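Local coordinates for putative cell surface hydrolase (Lactobacillus plantarum, PDB 3LP5), which probably acts as a cell-surface hydrolase of the alpha/beta-hydrolase superfamily, in a family of unknown function, at residues I63-A68 with K89-T94; I194-D197 with H201-E204. All coordinates share one frame; numbering follows the deposited sequence.

Contact 1: I63-A68 with K89-T94; sequences IVIGFA and KALVKT
Ile63 and Ile65 meet Leu91 through methyl groups alone: no ring, amide or guanidinium lies on a face or at an edge here. This is strand-to-helix packing in an alpha/beta-hydrolase fold, part of a beta-alpha-beta crossover in which strand 62-67 leads into helix 74-92 and then strand 99-105. Both isoleucines point their CB atoms at the helix, as expected of alternate residues on a strand, and all three touching residues are buried. The contact is small, 116 Å² over both segments, and the CA atoms come no closer than 9.6 Å, between Ile63 and Leu91, so side chains bridge the gap. Leu91 is stretched out, with CD1 anti to CA (chi2 163°), which carries that methyl toward the strand. There it serves both isoleucines: Ile63 slides past it and offers its CG2 branch at 4.1 Å from Leu91 CD1. Around the trio, Leu38 of the adjacent strand 37-42 touches both Ile63 and Leu91, while Leu84 and Ala87, earlier in the same helix, lie against Ile65. The extended chain of Ile65 (chi2 175°) meets Leu91 tip to tip, its CD1 3.8 Å from Leu91 CD1.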
loop_
_atom_site.group_PDB
_atom_site.type_symbol
_atom_site.label_atom_id
_atom_site.label_comp_id
_atom_site.label_asym_id
_atom_site.label_seq_id
_atom_site.Cartn_x
_atom_site.Cartn_y
_atom_site.Cartn_z
ATOM N N ILE A 63 8.889 7.571 -1.119
ATOM C CA ILE A 63 9.680 7.020 -0.034
ATOM C C ILE A 63 9.324 5.515 0.140
ATOM O O ILE A 63 8.159 5.195 0.407
ATOM C CB ILE A 63 9.430 7.834 1.222
ATOM C CG1 ILE A 63 9.727 9.331 0.958
ATOM C CG2 ILE A 63 10.306 7.310 2.359
ATOM C CD1 ILE A 63 9.362 10.235 2.231
ATOM N N VAL A 64 10.291 4.595 -0.064
ATOM C CA VAL A 64 10.021 3.168 0.129
ATOM C C VAL A 64 10.410 2.871 1.551
ATOM O O VAL A 64 11.510 3.248 1.977
ATOM C CB VAL A 64 10.880 2.286 -0.816
ATOM C CG1 VAL A 64 10.670 0.725 -0.556
ATOM C CG2 VAL A 64 10.544 2.621 -2.259
ATOM N N ILE A 65 9.539 2.203 2.285
ATOM C CA ILE A 65 9.871 1.726 3.622
ATOM C C ILE A 65 9.690 0.226 3.649
ATOM O O ILE A 65 8.551 -0.242 3.502
ATOM C CB ILE A 65 8.979 2.376 4.734
ATOM C CG1 ILE A 65 9.111 3.896 4.701
ATOM C CG2 ILE A 65 9.363 1.780 6.138
ATOM C CD1 ILE A 65 8.203 4.597 5.654
ATOM N N GLY A 66 10.791 -0.529 3.802
ATOM C CA GLY A 66 10.671 -1.969 3.998
ATOM C C GLY A 66 11.437 -2.443 5.203
ATOM O O GLY A 66 11.947 -1.634 6.017
ATOM N N PHE A 67 11.481 -3.747 5.359
ATOM C CA PHE A 67 11.947 -4.336 6.632
ATOM C C PHE A 67 12.928 -5.454 6.382
ATOM O O PHE A 67 12.668 -6.281 5.499
ATOM C CB PHE A 67 10.722 -4.864 7.403
ATOM C CG PHE A 67 9.567 -3.902 7.414
ATOM C CD1 PHE A 67 9.602 -2.769 8.215
ATOM C CD2 PHE A 67 8.469 -4.102 6.542
ATOM C CE1 PHE A 67 8.542 -1.844 8.205
ATOM C CE2 PHE A 67 7.437 -3.209 6.510
ATOM C CZ PHE A 67 7.473 -2.040 7.331
ATOM N N ALA A 68 13.995 -5.536 7.202
ATOM C CA ALA A 68 14.922 -6.670 7.163
ATOM C C ALA A 68 14.077 -7.910 7.389
ATOM O O ALA A 68 14.233 -8.905 6.656
ATOM C CB ALA A 68 16.025 -6.583 8.259
ATOM N N LYS A 89 7.863 7.926 12.145
ATOM C CA LYS A 89 8.250 8.971 13.097
ATOM C C LYS A 89 9.599 9.555 12.807
ATOM O O LYS A 89 9.763 10.738 12.942
ATOM C CB LYS A 89 8.128 8.523 14.557
ATOM C CG LYS A 89 6.670 8.368 14.934
ATOM C CD LYS A 89 6.515 8.315 16.409
ATOM C CE LYS A 89 7.202 7.102 16.931
ATOM N NZ LYS A 89 6.767 6.829 18.321
ATOM N N ALA A 90 10.545 8.744 12.352
ATOM C CA ALA A 90 11.859 9.278 11.983
ATOM C C ALA A 90 11.723 10.260 10.826
ATOM O O ALA A 90 12.390 11.283 10.789
ATOM C CB ALA A 90 12.816 8.141 11.613
ATOM N N LEU A 91 10.820 9.962 9.892
ATOM C CA LEU A 91 10.615 10.844 8.741
ATOM C C LEU A 91 9.933 12.180 9.104
ATOM O O LEU A 91 10.294 13.237 8.622
ATOM C CB LEU A 91 9.798 10.101 7.696
ATOM C CG LEU A 91 10.531 8.996 6.946
ATOM C CD1 LEU A 91 9.429 8.110 6.272
ATOM C CD2 LEU A 91 11.507 9.619 5.916
ATOM N N VAL A 92 8.934 12.136 9.976
ATOM C CA VAL A 92 8.320 13.365 10.342
ATOM C C VAL A 92 9.239 14.220 11.226
ATOM O O VAL A 92 9.051 15.438 11.270
ATOM C CB VAL A 92 6.900 13.239 10.906
ATOM C CG1 VAL A 92 6.178 11.948 10.452
ATOM C CG2 VAL A 92 6.800 13.606 12.390
ATOM N N LYS A 93 10.234 13.603 11.869
ATOM C CA LYS A 93 11.291 14.358 12.590
ATOM C C LYS A 93 12.362 14.973 11.687
ATOM O O LYS A 93 13.163 15.806 12.145
ATOM C CB LYS A 93 11.969 13.501 13.670
ATOM C CG LYS A 93 11.089 13.259 14.886
ATOM C CD LYS A 93 11.972 12.850 16.104
ATOM C CE LYS A 93 11.585 13.597 17.430
ATOM N NZ LYS A 93 10.517 12.888 18.263
ATOM N N THR A 94 12.392 14.606 10.423
ATOM C CA THR A 94 13.388 15.104 9.487
ATOM C C THR A 94 12.751 16.067 8.476
ATOM O O THR A 94 13.299 17.150 8.182
ATOM C CB THR A 94 14.022 13.921 8.756
ATOM O OG1 THR A 94 14.632 13.078 9.729
ATOM C CG2 THR A 94 15.102 14.347 7.771
#

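Contact 2: I194-D197 with H201-E204; sequences IFQD and HFTE
Gln196 is the first residue to leave helical geometry after helix 191-195, and the chain doubles back through a short loop to strand 201-206, bringing Gln196 CA within 6.0 Å of Phe202 CA. The arrangement is a helix end packed on the edge strand that follows it in the alpha/beta-hydrolase sheet. The ring of Phe202 lies against the side chains of Phe195 and Gln196 at the helix end. Its CG stands anti to the backbone N (chi1 177°), directing the ring at the helix end. Phe195 CB lies 3.5 Å from Phe202 CD1, and Gln196 CG is 3.7 Å from Phe202 CD2; both carbons approach obliquely from the same side of the Phe202 plane, one at each ortho carbon. Gln196 takes part through CG, while its amide plane is turned 71° from the Phe202 ring. The two phenyl rings are near parallel, their planes 20° apart, but the 5.7 Å between centroids and their sideslip leave little overlap, so this is no full stack. The closest ring-to-ring approach, Phe195 CD2 to Phe202 CE1, is 3.7 Å. Beyond the Phe195 ring, on the other side of its plane, Ile194 CG2 sits 4.1 Å above the centre. With Phe202 cut back to an alanine, Phe195 CB and Gln196 CG would probably lose the carbons they rest on, leaving a gap between helix end and strand. Phe202 also touches Val168 and Ser170 of strand 167-172; the contact joins strand 201-206, at one edge of the sheet, to the end of helix 191-195, which in turn leans through Phe195 on Thr113 of helix 107-118.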
loop_
_atom_site.group_PDB
_atom_site.type_symbol
_atom_site.label_atom_id
_atom_site.label_comp_id
_atom_site.label_asym_id
_atom_site.label_seq_id
_atom_site.Cartn_x
_atom_site.Cartn_y
_atom_site.Cartn_z
ATOM N N ILE A 194 -13.361 -4.130 6.438
ATOM C CA ILE A 194 -12.550 -3.185 7.183
ATOM C C ILE A 194 -12.903 -1.754 6.756
ATOM O O ILE A 194 -13.173 -0.885 7.580
ATOM C CB ILE A 194 -11.079 -3.486 6.975
ATOM C CG1 ILE A 194 -10.727 -4.788 7.716
ATOM C CG2 ILE A 194 -10.184 -2.396 7.660
ATOM C CD1 ILE A 194 -9.624 -5.594 7.029
ATOM N N PHE A 195 -12.981 -1.513 5.466
ATOM C CA PHE A 195 -12.997 -0.135 4.961
ATOM C C PHE A 195 -14.382 0.473 4.745
ATOM O O PHE A 195 -14.527 1.651 5.019
ATOM C CB PHE A 195 -12.157 -0.025 3.697
ATOM C CG PHE A 195 -10.687 -0.228 3.960
ATOM C CD1 PHE A 195 -9.978 0.678 4.737
ATOM C CD2 PHE A 195 -10.019 -1.321 3.452
ATOM C CE1 PHE A 195 -8.605 0.499 4.985
ATOM C CE2 PHE A 195 -8.649 -1.499 3.693
ATOM C CZ PHE A 195 -7.956 -0.571 4.461
ATOM N N GLN A 196 -15.393 -0.299 4.305
ATOM C CA GLN A 196 -16.618 0.327 3.830
ATOM C C GLN A 196 -17.283 0.974 5.067
ATOM O O GLN A 196 -17.367 0.379 6.159
ATOM C CB GLN A 196 -17.629 -0.672 3.183
ATOM C CG GLN A 196 -17.173 -1.341 1.893
ATOM C CD GLN A 196 -18.237 -2.327 1.256
ATOM O OE1 GLN A 196 -18.774 -3.354 1.895
ATOM N NE2 GLN A 196 -18.524 -2.034 -0.000
ATOM N N ASP A 197 -17.745 2.196 4.893
ATOM C CA ASP A 197 -18.315 2.946 6.046
ATOM C C ASP A 197 -17.363 3.273 7.216
ATOM O O ASP A 197 -17.812 3.768 8.240
ATOM C CB ASP A 197 -19.622 2.322 6.528
ATOM C CG ASP A 197 -20.825 2.708 5.597
ATOM O OD1 ASP A 197 -20.617 2.954 4.391
ATOM O OD2 ASP A 197 -21.981 2.807 6.068
ATOM N N HIS A 201 -14.286 7.113 1.000
ATOM C CA HIS A 201 -14.577 6.345 -0.215
ATOM C C HIS A 201 -13.733 5.116 -0.223
ATOM O O HIS A 201 -12.514 5.183 0.128
ATOM C CB HIS A 201 -14.215 7.065 -1.530
ATOM C CG HIS A 201 -14.800 8.436 -1.688
ATOM N ND1 HIS A 201 -16.140 8.654 -1.961
ATOM C CD2 HIS A 201 -14.208 9.660 -1.687
ATOM C CE1 HIS A 201 -16.352 9.957 -2.077
ATOM N NE2 HIS A 201 -15.199 10.587 -1.921
ATOM N N PHE A 202 -14.355 3.998 -0.628
ATOM C CA PHE A 202 -13.656 2.733 -0.829
ATOM C C PHE A 202 -13.946 2.223 -2.214
ATOM O O PHE A 202 -15.127 2.158 -2.611
ATOM C CB PHE A 202 -14.116 1.710 0.197
ATOM C CG PHE A 202 -13.506 0.354 0.021
ATOM C CD1 PHE A 202 -12.150 0.148 0.250
ATOM C CD2 PHE A 202 -14.298 -0.722 -0.369
ATOM C CE1 PHE A 202 -11.572 -1.093 0.106
ATOM C CE2 PHE A 202 -13.738 -1.967 -0.550
ATOM C CZ PHE A 202 -12.384 -2.175 -0.280
ATOM N N THR A 203 -12.881 1.903 -2.954
ATOM C CA THR A 203 -13.012 1.498 -4.388
ATOM C C THR A 203 -12.249 0.202 -4.671
ATOM O O THR A 203 -11.065 0.148 -4.441
ATOM C CB THR A 203 -12.523 2.603 -5.330
ATOM O OG1 THR A 203 -13.327 3.737 -5.109
ATOM C CG2 THR A 203 -12.673 2.252 -6.811
ATOM N N GLU A 204 -12.963 -0.843 -5.119
ATOM C CA GLU A 204 -12.335 -2.074 -5.537
ATOM C C GLU A 204 -12.092 -2.033 -7.015
ATOM O O GLU A 204 -12.967 -1.613 -7.784
ATOM C CB GLU A 204 -13.229 -3.285 -5.218
ATOM C CG GLU A 204 -13.634 -3.271 -3.748
ATOM C CD GLU A 204 -14.764 -4.266 -3.437
ATOM O OE1 GLU A 204 -14.440 -5.460 -3.320
ATOM O OE2 GLU A 204 -15.950 -3.850 -3.323
#

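Overall arrangement
Both contacts join a helix to the same mixed sheet, at well-separated places: their centres are about 26 Å apart and their nearest atoms about 16 Å, and they do not touch. Contact 1 uses strand 62-67, third from one end of the sheet, and contact 2 uses strand 201-206 at the other end, with strands 7-10, 99-105, 127-134 and 167-172 between them. Each centre lies about 14 Å from the centre of the chain, on opposite sides. The turn from strand 99-105 into helix 107-118, which resembles a nucleophile elbow, belongs to this intervening part. The side chain of Ile65 in contact 1 is about 14 Å from a bound sodium ion.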